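Local coordinates for protein lipoxygenase (Cyanothece sp., PDB 5EK8) that probably adds molecular oxygen to polyunsaturated fatty acids as a 9R-lipoxygenase with a non-heme iron, at residues 50-63 with 151-165. Residues are numbered along the deposited sequence; the frame is centred on the assembly and turned at random.
Sequences EQLNKATGQLLFSD and KTYDFGTLTVPYWPY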
ATOM      1  N   GLU A  50     -14.916  47.764   0.571  1.00118.43           N
ATOM      2  CA  GLU A  50     -15.112  48.686   1.684  1.00122.45           C
ATOM      3  C   GLU A  50     -16.412  48.355   2.402  1.00122.04           C
ATOM      4  O   GLU A  50     -16.511  48.466   3.625  1.00124.36           O
ATOM      5  CB  GLU A  50     -15.132  50.138   1.197  1.00127.80           C
ATOM      6  CG  GLU A  50     -13.904  50.558   0.405  1.00131.64           C
ATOM      7  CD  GLU A  50     -13.983  50.156  -1.056  1.00132.61           C
ATOM      8  OE1 GLU A  50     -15.111  49.944  -1.553  1.00131.94           O
ATOM      9  OE2 GLU A  50     -12.921  50.054  -1.705  1.00132.93           O
ATOM     10  N   GLN A  51     -17.404  47.941   1.623  1.00118.48           N
ATOM     11  CA  GLN A  51     -18.718  47.600   2.146  1.00113.73           C
ATOM     12  C   GLN A  51     -18.693  46.234   2.826  1.00105.73           C
ATOM     13  O   GLN A  51     -19.613  45.872   3.558  1.00102.94           O
ATOM     14  CB  GLN A  51     -19.749  47.615   1.020  1.00115.41           C
ATOM     15  CG  GLN A  51     -21.191  47.661   1.493  1.00118.42           C
ATOM     16  CD  GLN A  51     -22.158  47.883   0.352  1.00120.66           C
ATOM     17  OE1 GLN A  51     -21.751  48.111  -0.787  1.00119.94           O
ATOM     18  NE2 GLN A  51     -23.452  47.824   0.652  1.00122.34           N
ATOM     19  N   LEU A  52     -17.626  45.482   2.576  1.00 99.60           N
ATOM     20  CA  LEU A  52     -17.460  44.153   3.152  1.00 93.17           C
ATOM     21  C   LEU A  52     -16.795  44.201   4.523  1.00 91.30           C
ATOM     22  O   LEU A  52     -16.185  45.200   4.902  1.00 93.04           O
ATOM     23  CB  LEU A  52     -16.639  43.270   2.212  1.00 87.71           C
ATOM     24  CG  LEU A  52     -17.387  42.642   1.038  1.00 84.48           C
ATOM     25  CD1 LEU A  52     -16.499  42.554  -0.193  1.00 81.87           C
ATOM     26  CD2 LEU A  52     -17.891  41.265   1.427  1.00 85.03           C
ATOM     27  N   ASN A  53     -16.933  43.105   5.260  1.00 92.27           N
ATOM     28  CA  ASN A  53     -16.283  42.932   6.550  1.00 96.00           C
ATOM     29  C   ASN A  53     -15.114  41.958   6.380  1.00 92.71           C
ATOM     30  O   ASN A  53     -14.959  41.359   5.314  1.00 92.48           O
ATOM     31  CB  ASN A  53     -17.298  42.428   7.582  1.00103.49           C
ATOM     32  CG  ASN A  53     -16.804  42.556   9.009  1.00111.66           C
ATOM     33  OD1 ASN A  53     -15.693  42.135   9.342  1.00113.78           O
ATOM     34  ND2 ASN A  53     -17.634  43.145   9.866  1.00114.19           N
ATOM     35  N   LYS A  54     -14.288  41.793   7.410  1.00 89.79           N
ATOM     36  CA  LYS A  54     -13.129  40.914   7.275  1.00 86.61           C
ATOM     37  C   LYS A  54     -12.852  40.056   8.512  1.00 83.45           C
ATOM     38  O   LYS A  54     -13.156  40.436   9.645  1.00 84.35           O
ATOM     39  CB  LYS A  54     -11.883  41.737   6.919  1.00 85.34           C
ATOM     40  CG  LYS A  54     -10.814  41.784   7.999  1.00 83.79           C
ATOM     41  CD  LYS A  54      -9.506  42.338   7.460  1.00 84.49           C
ATOM     42  CE  LYS A  54      -9.668  43.751   6.928  1.00 86.25           C
ATOM     43  NZ  LYS A  54      -8.357  44.349   6.558  1.00 84.98           N
ATOM     44  N   ALA A  55     -12.281  38.882   8.263  1.00 78.03           N
ATOM     45  CA  ALA A  55     -11.857  37.965   9.308  1.00 72.84           C
ATOM     46  C   ALA A  55     -10.420  37.529   9.038  1.00 68.79           C
ATOM     47  O   ALA A  55     -10.089  37.128   7.928  1.00 67.63           O
ATOM     48  CB  ALA A  55     -12.782  36.760   9.376  1.00 68.76           C
ATOM     49  N   THR A  56      -9.563  37.612  10.047  1.00 65.09           N
ATOM     50  CA  THR A  56      -8.157  37.294   9.845  1.00 65.79           C
ATOM     51  C   THR A  56      -7.673  36.218  10.796  1.00 65.64           C
ATOM     52  O   THR A  56      -8.355  35.870  11.766  1.00 65.15           O
ATOM     53  CB  THR A  56      -7.258  38.532  10.027  1.00 67.93           C
ATOM     54  OG1 THR A  56      -7.394  39.032  11.362  1.00 70.73           O
ATOM     55  CG2 THR A  56      -7.630  39.622   9.032  1.00 66.38           C
ATOM     56  N   GLY A  57      -6.487  35.691  10.513  1.00 63.62           N
ATOM     57  CA  GLY A  57      -5.878  34.740  11.427  1.00 56.30           C
ATOM     58  C   GLY A  57      -4.760  33.923  10.821  1.00 55.35           C
ATOM     59  O   GLY A  57      -4.302  34.207   9.721  1.00 55.62           O
ATOM     60  N   GLN A  58      -4.309  32.911  11.552  1.00 54.33           N
ATOM     61  CA  GLN A  58      -3.273  32.017  11.059  1.00 53.38           C
ATOM     62  C   GLN A  58      -3.558  30.581  11.470  1.00 67.53           C
ATOM     63  O   GLN A  58      -3.895  30.311  12.621  1.00 51.74           O
ATOM     64  CB  GLN A  58      -1.897  32.442  11.570  1.00 61.10           C
ATOM     65  CG  GLN A  58      -0.768  31.542  11.099  1.00 61.21           C
ATOM     66  CD  GLN A  58       0.583  31.977  11.627  1.00 64.17           C
ATOM     67  OE1 GLN A  58       0.696  32.464  12.751  1.00 65.23           O
ATOM     68  NE2 GLN A  58       1.617  31.807  10.812  1.00 64.22           N
ATOM     69  N   LEU A  59      -3.421  29.663  10.520  1.00 64.83           N
ATOM     70  CA  LEU A  59      -3.671  28.250  10.777  1.00 60.08           C
ATOM     71  C   LEU A  59      -2.388  27.430  10.753  1.00 58.93           C
ATOM     72  O   LEU A  59      -1.557  27.586   9.861  1.00 60.57           O
ATOM     73  CB  LEU A  59      -4.659  27.690   9.756  1.00 61.87           C
ATOM     74  CG  LEU A  59      -6.035  28.353   9.717  1.00 66.99           C
ATOM     75  CD1 LEU A  59      -6.981  27.557   8.825  1.00 64.70           C
ATOM     76  CD2 LEU A  59      -6.604  28.507  11.124  1.00 68.78           C
ATOM     77  N   LEU A  60      -2.241  26.553  11.738  1.00 56.34           N
ATOM     78  CA  LEU A  60      -1.082  25.671  11.825  1.00 55.40           C
ATOM     79  C   LEU A  60      -1.514  24.207  11.923  1.00 52.96           C
ATOM     80  O   LEU A  60      -2.599  23.912  12.422  1.00 50.50           O
ATOM     81  CB  LEU A  60      -0.222  26.043  13.036  1.00 53.80           C
ATOM     82  CG  LEU A  60       0.204  27.506  13.188  1.00 53.93           C
ATOM     83  CD1 LEU A  60       0.943  27.706  14.494  1.00 50.34           C
ATOM     84  CD2 LEU A  60       1.068  27.955  12.023  1.00 53.44           C
ATOM     85  N   PHE A  61      -0.675  23.295  11.435  1.00 53.74           N
ATOM     86  CA  PHE A  61      -0.878  21.870  11.694  1.00 52.08           C
ATOM     87  C   PHE A  61      -0.874  21.637  13.199  1.00 56.03           C
ATOM     88  O   PHE A  61      -0.083  22.250  13.920  1.00 59.06           O
ATOM     89  CB  PHE A  61       0.213  21.017  11.044  1.00 51.10           C
ATOM     90  CG  PHE A  61       0.124  20.930   9.550  1.00 49.19           C
ATOM     91  CD1 PHE A  61      -0.526  19.869   8.947  1.00 42.46           C
ATOM     92  CD2 PHE A  61       0.716  21.891   8.748  1.00 49.11           C
ATOM     93  CE1 PHE A  61      -0.600  19.776   7.575  1.00 42.34           C
ATOM     94  CE2 PHE A  61       0.647  21.800   7.372  1.00 47.00           C
ATOM     95  CZ  PHE A  61      -0.009  20.738   6.785  1.00 45.01           C
ATOM     96  N   SER A  62      -1.739  20.750  13.677  1.00 55.10           N
ATOM     97  CA  SER A  62      -1.800  20.465  15.107  1.00 57.56           C
ATOM     98  C   SER A  62      -0.570  19.698  15.612  1.00 55.43           C
ATOM     99  O   SER A  62      -0.198  19.827  16.778  1.00 56.47           O
ATOM    100  CB  SER A  62      -3.071  19.682  15.443  1.00 57.99           C
ATOM    101  OG  SER A  62      -3.078  18.429  14.782  1.00 60.71           O
ATOM    102  N   ASP A  63       0.062  18.913  14.739  1.00 53.67           N
ATOM    103  CA  ASP A  63       1.144  18.024  15.170  1.00 52.26           C
ATOM    104  C   ASP A  63       2.556  18.575  14.948  1.00 53.94           C
ATOM    105  O   ASP A  63       3.449  18.307  15.751  1.00 58.18           O
ATOM    106  CB  ASP A  63       1.018  16.649  14.489  1.00 49.04           C
ATOM    107  CG  ASP A  63       0.953  16.729  12.966  1.00 47.09           C
ATOM    108  OD1 ASP A  63       0.813  15.656  12.334  1.00 44.94           O
ATOM    109  OD2 ASP A  63       1.034  17.840  12.400  1.00 47.87           O
ATOM    110  N   LYS A 151     -15.452  45.426  12.080  1.00 98.46           N
ATOM    111  CA  LYS A 151     -15.136  45.287  10.660  1.00 96.42           C
ATOM    112  C   LYS A 151     -13.936  44.366  10.439  1.00 94.45           C
ATOM    113  O   LYS A 151     -13.616  44.022   9.302  1.00 93.82           O
ATOM    114  CB  LYS A 151     -14.881  46.653  10.018  1.00 95.66           C
ATOM    115  CG  LYS A 151     -15.206  46.672   8.529  1.00 94.48           C
ATOM    116  CD  LYS A 151     -15.129  48.066   7.932  1.00 96.20           C
ATOM    117  CE  LYS A 151     -16.288  48.304   6.972  1.00 95.38           C
ATOM    118  NZ  LYS A 151     -16.001  49.406   6.009  1.00 96.15           N
ATOM    119  N   THR A 152     -13.272  43.981  11.527  1.00 94.71           N
ATOM    120  CA  THR A 152     -12.223  42.963  11.487  1.00 91.14           C
ATOM    121  C   THR A 152     -12.327  42.050  12.705  1.00 87.22           C
ATOM    122  O   THR A 152     -12.174  42.505  13.840  1.00 85.64           O
ATOM    123  CB  THR A 152     -10.797  43.571  11.465  1.00 96.19           C
ATOM    124  OG1 THR A 152     -10.521  44.196  12.725  1.00 98.22           O
ATOM    125  CG2 THR A 152     -10.628  44.586  10.340  1.00 98.53           C
ATOM    126  N   TYR A 153     -12.587  40.767  12.478  1.00 84.84           N
ATOM    127  CA  TYR A 153     -12.556  39.797  13.569  1.00 83.11           C
ATOM    128  C   TYR A 153     -11.367  38.864  13.413  1.00 79.33           C
ATOM    129  O   TYR A 153     -11.177  38.261  12.361  1.00 78.74           O
ATOM    130  CB  TYR A 153     -13.846  38.979  13.635  1.00 84.65           C
ATOM    131  CG  TYR A 153     -13.811  37.936  14.733  1.00 85.76           C
ATOM    132  CD1 TYR A 153     -14.041  38.289  16.059  1.00 86.98           C
ATOM    133  CD2 TYR A 153     -13.533  36.601  14.450  1.00 84.31           C
ATOM    134  CE1 TYR A 153     -14.002  37.345  17.072  1.00 85.61           C
ATOM    135  CE2 TYR A 153     -13.491  35.648  15.458  1.00 83.26           C
ATOM    136  CZ  TYR A 153     -13.727  36.026  16.766  1.00 83.96           C
ATOM    137  OH  TYR A 153     -13.690  35.085  17.771  1.00 81.45           O
ATOM    138  N   ASP A 154     -10.577  38.732  14.473  1.00 79.38           N
ATOM    139  CA  ASP A 154      -9.343  37.958  14.406  1.00 78.54           C
ATOM    140  C   ASP A 154      -9.405  36.669  15.222  1.00 74.75           C
ATOM    141  O   ASP A 154      -9.636  36.696  16.431  1.00 74.04           O
ATOM    142  CB  ASP A 154      -8.165  38.817  14.875  1.00 83.34           C
ATOM    143  CG  ASP A 154      -6.861  38.045  14.928  1.00 86.96           C
ATOM    144  OD1 ASP A 154      -6.412  37.555  13.869  1.00 86.86           O
ATOM    145  OD2 ASP A 154      -6.278  37.942  16.030  1.00 87.24           O
ATOM    146  N   PHE A 155      -9.195  35.540  14.549  1.00 74.21           N
ATOM    147  CA  PHE A 155      -9.130  34.249  15.225  1.00 77.56           C
ATOM    148  C   PHE A 155      -7.786  34.079  15.917  1.00 80.58           C
ATOM    149  O   PHE A 155      -7.656  33.315  16.874  1.00 78.89           O
ATOM    150  CB  PHE A 155      -9.343  33.099  14.239  1.00 78.18           C
ATOM    151  CG  PHE A 155     -10.687  33.103  13.572  1.00 81.42           C
ATOM    152  CD1 PHE A 155     -11.694  32.256  14.009  1.00 82.00           C
ATOM    153  CD2 PHE A 155     -10.940  33.942  12.499  1.00 83.29           C
ATOM    154  CE1 PHE A 155     -12.932  32.249  13.392  1.00 81.70           C
ATOM    155  CE2 PHE A 155     -12.175  33.943  11.878  1.00 83.42           C
ATOM    156  CZ  PHE A 155     -13.173  33.094  12.325  1.00 82.51           C
ATOM    157  N   GLY A 156      -6.785  34.798  15.421  1.00 82.08           N
ATOM    158  CA  GLY A 156      -5.426  34.624  15.890  1.00 83.04           C
ATOM    159  C   GLY A 156      -4.878  33.323  15.347  1.00 81.20           C
ATOM    160  O   GLY A 156      -5.335  32.839  14.311  1.00 79.05           O
ATOM    161  N   THR A 157      -3.901  32.755  16.045  1.00 81.53           N
ATOM    162  CA  THR A 157      -3.295  31.494  15.630  1.00 78.84           C
ATOM    163  C   THR A 157      -4.042  30.290  16.202  1.00 80.32           C
ATOM    164  O   THR A 157      -4.243  30.180  17.409  1.00 87.69           O
ATOM    165  CB  THR A 157      -1.810  31.427  16.044  1.00 73.74           C
ATOM    166  OG1 THR A 157      -1.019  32.109  15.063  1.00 75.48           O
ATOM    167  CG2 THR A 157      -1.334  29.985  16.141  1.00 69.06           C
ATOM    168  N   LEU A 158      -4.455  29.395  15.315  1.00 75.55           N
ATOM    169  CA  LEU A 158      -5.139  28.174  15.715  1.00 74.98           C
ATOM    170  C   LEU A 158      -4.469  26.968  15.078  1.00 71.31           C
ATOM    171  O   LEU A 158      -3.812  27.092  14.043  1.00 70.91           O
ATOM    172  CB  LEU A 158      -6.612  28.227  15.316  1.00 78.12           C
ATOM    173  CG  LEU A 158      -7.388  29.456  15.789  1.00 81.58           C
ATOM    174  CD1 LEU A 158      -8.800  29.426  15.233  1.00 80.08           C
ATOM    175  CD2 LEU A 158      -7.396  29.538  17.313  1.00 83.57           C
ATOM    176  N   THR A 159      -4.633  25.804  15.697  1.00 68.91           N
ATOM    177  CA  THR A 159      -4.095  24.571  15.138  1.00 65.20           C
ATOM    178  C   THR A 159      -5.202  23.745  14.499  1.00 62.28           C
ATOM    179  O   THR A 159      -6.348  23.766  14.950  1.00 59.16           O
ATOM    180  CB  THR A 159      -3.372  23.719  16.204  1.00 63.97           C
ATOM    181  OG1 THR A 159      -4.258  23.455  17.298  1.00 65.02           O
ATOM    182  CG2 THR A 159      -2.132  24.440  16.721  1.00 63.11           C
ATOM    183  N   VAL A 160      -4.851  23.024  13.439  1.00 61.45           N
ATOM    184  CA  VAL A 160      -5.801  22.174  12.735  1.00 58.90           C
ATOM    185  C   VAL A 160      -5.240  20.765  12.584  1.00 60.53           C
ATOM    186  O   VAL A 160      -4.131  20.590  12.088  1.00 60.38           O
ATOM    187  CB  VAL A 160      -6.145  22.738  11.336  1.00 57.08           C
ATOM    188  CG1 VAL A 160      -7.144  21.828  10.618  1.00 43.78           C
ATOM    189  CG2 VAL A 160      -6.686  24.166  11.446  1.00 51.05           C
ATOM    190  N   PRO A 161      -6.005  19.754  13.019  1.00 67.49           N
ATOM    191  CA  PRO A 161      -5.582  18.361  12.851  1.00 66.06           C
ATOM    192  C   PRO A 161      -5.795  17.867  11.423  1.00 63.13           C
ATOM    193  O   PRO A 161      -6.616  16.979  11.192  1.00 60.60           O
ATOM    194  CB  PRO A 161      -6.474  17.606  13.836  1.00 65.42           C
ATOM    195  CG  PRO A 161      -7.716  18.418  13.889  1.00 67.63           C
ATOM    196  CD  PRO A 161      -7.288  19.856  13.738  1.00 69.53           C
ATOM    197  N   TYR A 162      -5.055  18.440  10.479  1.00 57.93           N
ATOM    198  CA  TYR A 162      -5.180  18.056   9.080  1.00 51.21           C
ATOM    199  C   TYR A 162      -4.174  16.969   8.714  1.00 52.81           C
ATOM    200  O   TYR A 162      -2.965  17.213   8.683  1.00 53.84           O
ATOM    201  CB  TYR A 162      -4.997  19.271   8.173  1.00 43.65           C
ATOM    202  CG  TYR A 162      -5.322  19.000   6.722  1.00 43.59           C
ATOM    203  CD1 TYR A 162      -4.312  18.902   5.769  1.00 43.76           C
ATOM    204  CD2 TYR A 162      -6.644  18.829   6.304  1.00 44.41           C
ATOM    205  CE1 TYR A 162      -4.605  18.652   4.442  1.00 46.42           C
ATOM    206  CE2 TYR A 162      -6.950  18.579   4.971  1.00 42.90           C
ATOM    207  CZ  TYR A 162      -5.925  18.491   4.046  1.00 48.50           C
ATOM    208  OH  TYR A 162      -6.203  18.245   2.722  1.00 41.39           O
ATOM    209  N   TRP A 163      -4.694  15.778   8.419  1.00 50.92           N
ATOM    210  CA  TRP A 163      -3.884  14.597   8.124  1.00 49.42           C
ATOM    211  C   TRP A 163      -2.784  14.386   9.153  1.00 54.58           C
ATOM    212  O   TRP A 163      -1.604  14.355   8.805  1.00 56.31           O
ATOM    213  CB  TRP A 163      -3.273  14.701   6.725  1.00 49.23           C
ATOM    214  CG  TRP A 163      -4.235  14.369   5.627  1.00 53.32           C
ATOM    215  CD1 TRP A 163      -5.297  15.119   5.210  1.00 53.23           C
ATOM    216  CD2 TRP A 163      -4.222  13.199   4.801  1.00 55.43           C
ATOM    217  NE1 TRP A 163      -5.947  14.488   4.175  1.00 51.46           N
ATOM    218  CE2 TRP A 163      -5.305  13.308   3.905  1.00 52.13           C
ATOM    219  CE3 TRP A 163      -3.399  12.070   4.730  1.00 54.78           C
ATOM    220  CZ2 TRP A 163      -5.586  12.331   2.953  1.00 50.07           C
ATOM    221  CZ3 TRP A 163      -3.682  11.100   3.780  1.00 52.74           C
ATOM    222  CH2 TRP A 163      -4.765  11.238   2.905  1.00 47.33           C
ATOM    223  N   PRO A 164      -3.166  14.236  10.430  1.00 57.93           N
ATOM    224  CA  PRO A 164      -2.147  14.141  11.478  1.00 55.93           C
ATOM    225  C   PRO A 164      -1.363  12.842  11.390  1.00 55.93           C
ATOM    226  O   PRO A 164      -1.902  11.837  10.924  1.00 53.92           O
ATOM    227  CB  PRO A 164      -2.967  14.200  12.767  1.00 56.20           C
ATOM    228  CG  PRO A 164      -4.286  13.631  12.387  1.00 57.31           C
ATOM    229  CD  PRO A 164      -4.529  14.066  10.969  1.00 56.42           C
ATOM    230  N   TYR A 165      -0.106  12.869  11.824  1.00 55.55           N
ATOM    231  CA  TYR A 165       0.713  11.666  11.856  1.00 50.07           C
ATOM    232  C   TYR A 165       0.401  10.824  13.085  1.00 52.26           C
ATOM    233  O   TYR A 165       0.126  11.356  14.160  1.00 51.29           O
ATOM    234  CB  TYR A 165       2.199  12.019  11.834  1.00 43.24           C
ATOM    235  CG  TYR A 165       2.745  12.322  10.460  1.00 41.55           C
ATOM    236  CD1 TYR A 165       3.114  11.300   9.602  1.00 40.06           C
ATOM    237  CD2 TYR A 165       2.900  13.629  10.023  1.00 41.35           C
ATOM    238  CE1 TYR A 165       3.617  11.566   8.350  1.00 38.16           C
ATOM    239  CE2 TYR A 165       3.407  13.902   8.765  1.00 41.79           C
ATOM    240  CZ  TYR A 165       3.761  12.865   7.934  1.00 38.87           C
ATOM    241  OH  TYR A 165       4.266  13.120   6.681  1.00 48.81           O
TER
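Lys151 reaches back with its NZ to the carbonyl O of Glu50, 2.6 Å away in the carbonyl plane, while its own O receives the N-H of Lys54 from above the carbonyl plane. Asn53 lies against the backbone of Lys151: CG stands anti to N (chi1 -165°), which brings ND2 beside Lys151 CA and lets it donate to Gln150 O. With an alanine at this position the carbonyl of Gln150 would probably lose its amide partner, and the start of the strand pair would be less firmly tied. From Thr152 the strands run parallel. Thr152 CG2 lies alongside the aliphatic chain of Lys54, 3.6 Å from Lys54 CE, and the ammonium goes on to a salt bridge with Glu99. Tyr153 grips both Lys54 O and Thr56 N through its backbone, and Tyr153 CE2 lies over the face of the Phe155 ring; at that ring's edge Phe155 CE2 is 3.8 Å from Ala55 CB. On the other face of the sheet, Thr56 OG1 donates to Asp154 OD1 (3.1 Å) from the anti side, somewhat out of the carboxylate plane. Phe155 and Gly156 then form a beta bulge: Thr56 pairs with Asp154, Gln58 already with Thr157. Gly57 sits opposite, where any CB would be jammed against the preceding carbonyl O. Thr157 CG2 packs on Leu60 CD1 (3.6 Å), whereas Leu158 joins Leu59 on the face with Ala55. Past Val160, Pro161 centres an inverse gamma turn, and Tyr162 O comes to the edge of the Phe61 ring. Tyr165 N closes the contact on Asp63 OD1 (3.0 Å), an oxygen shared with Arg376. Strand 53-61 is the middle of a mixed sheet, 97-102 antiparallel on one side and 152-160 parallel on the other. Leu158 and Val160 rest on strand 132-143 of the second sheet, consistent with the PLAT beta-sandwich, and Phe61 and Tyr165 abut helix 337-377.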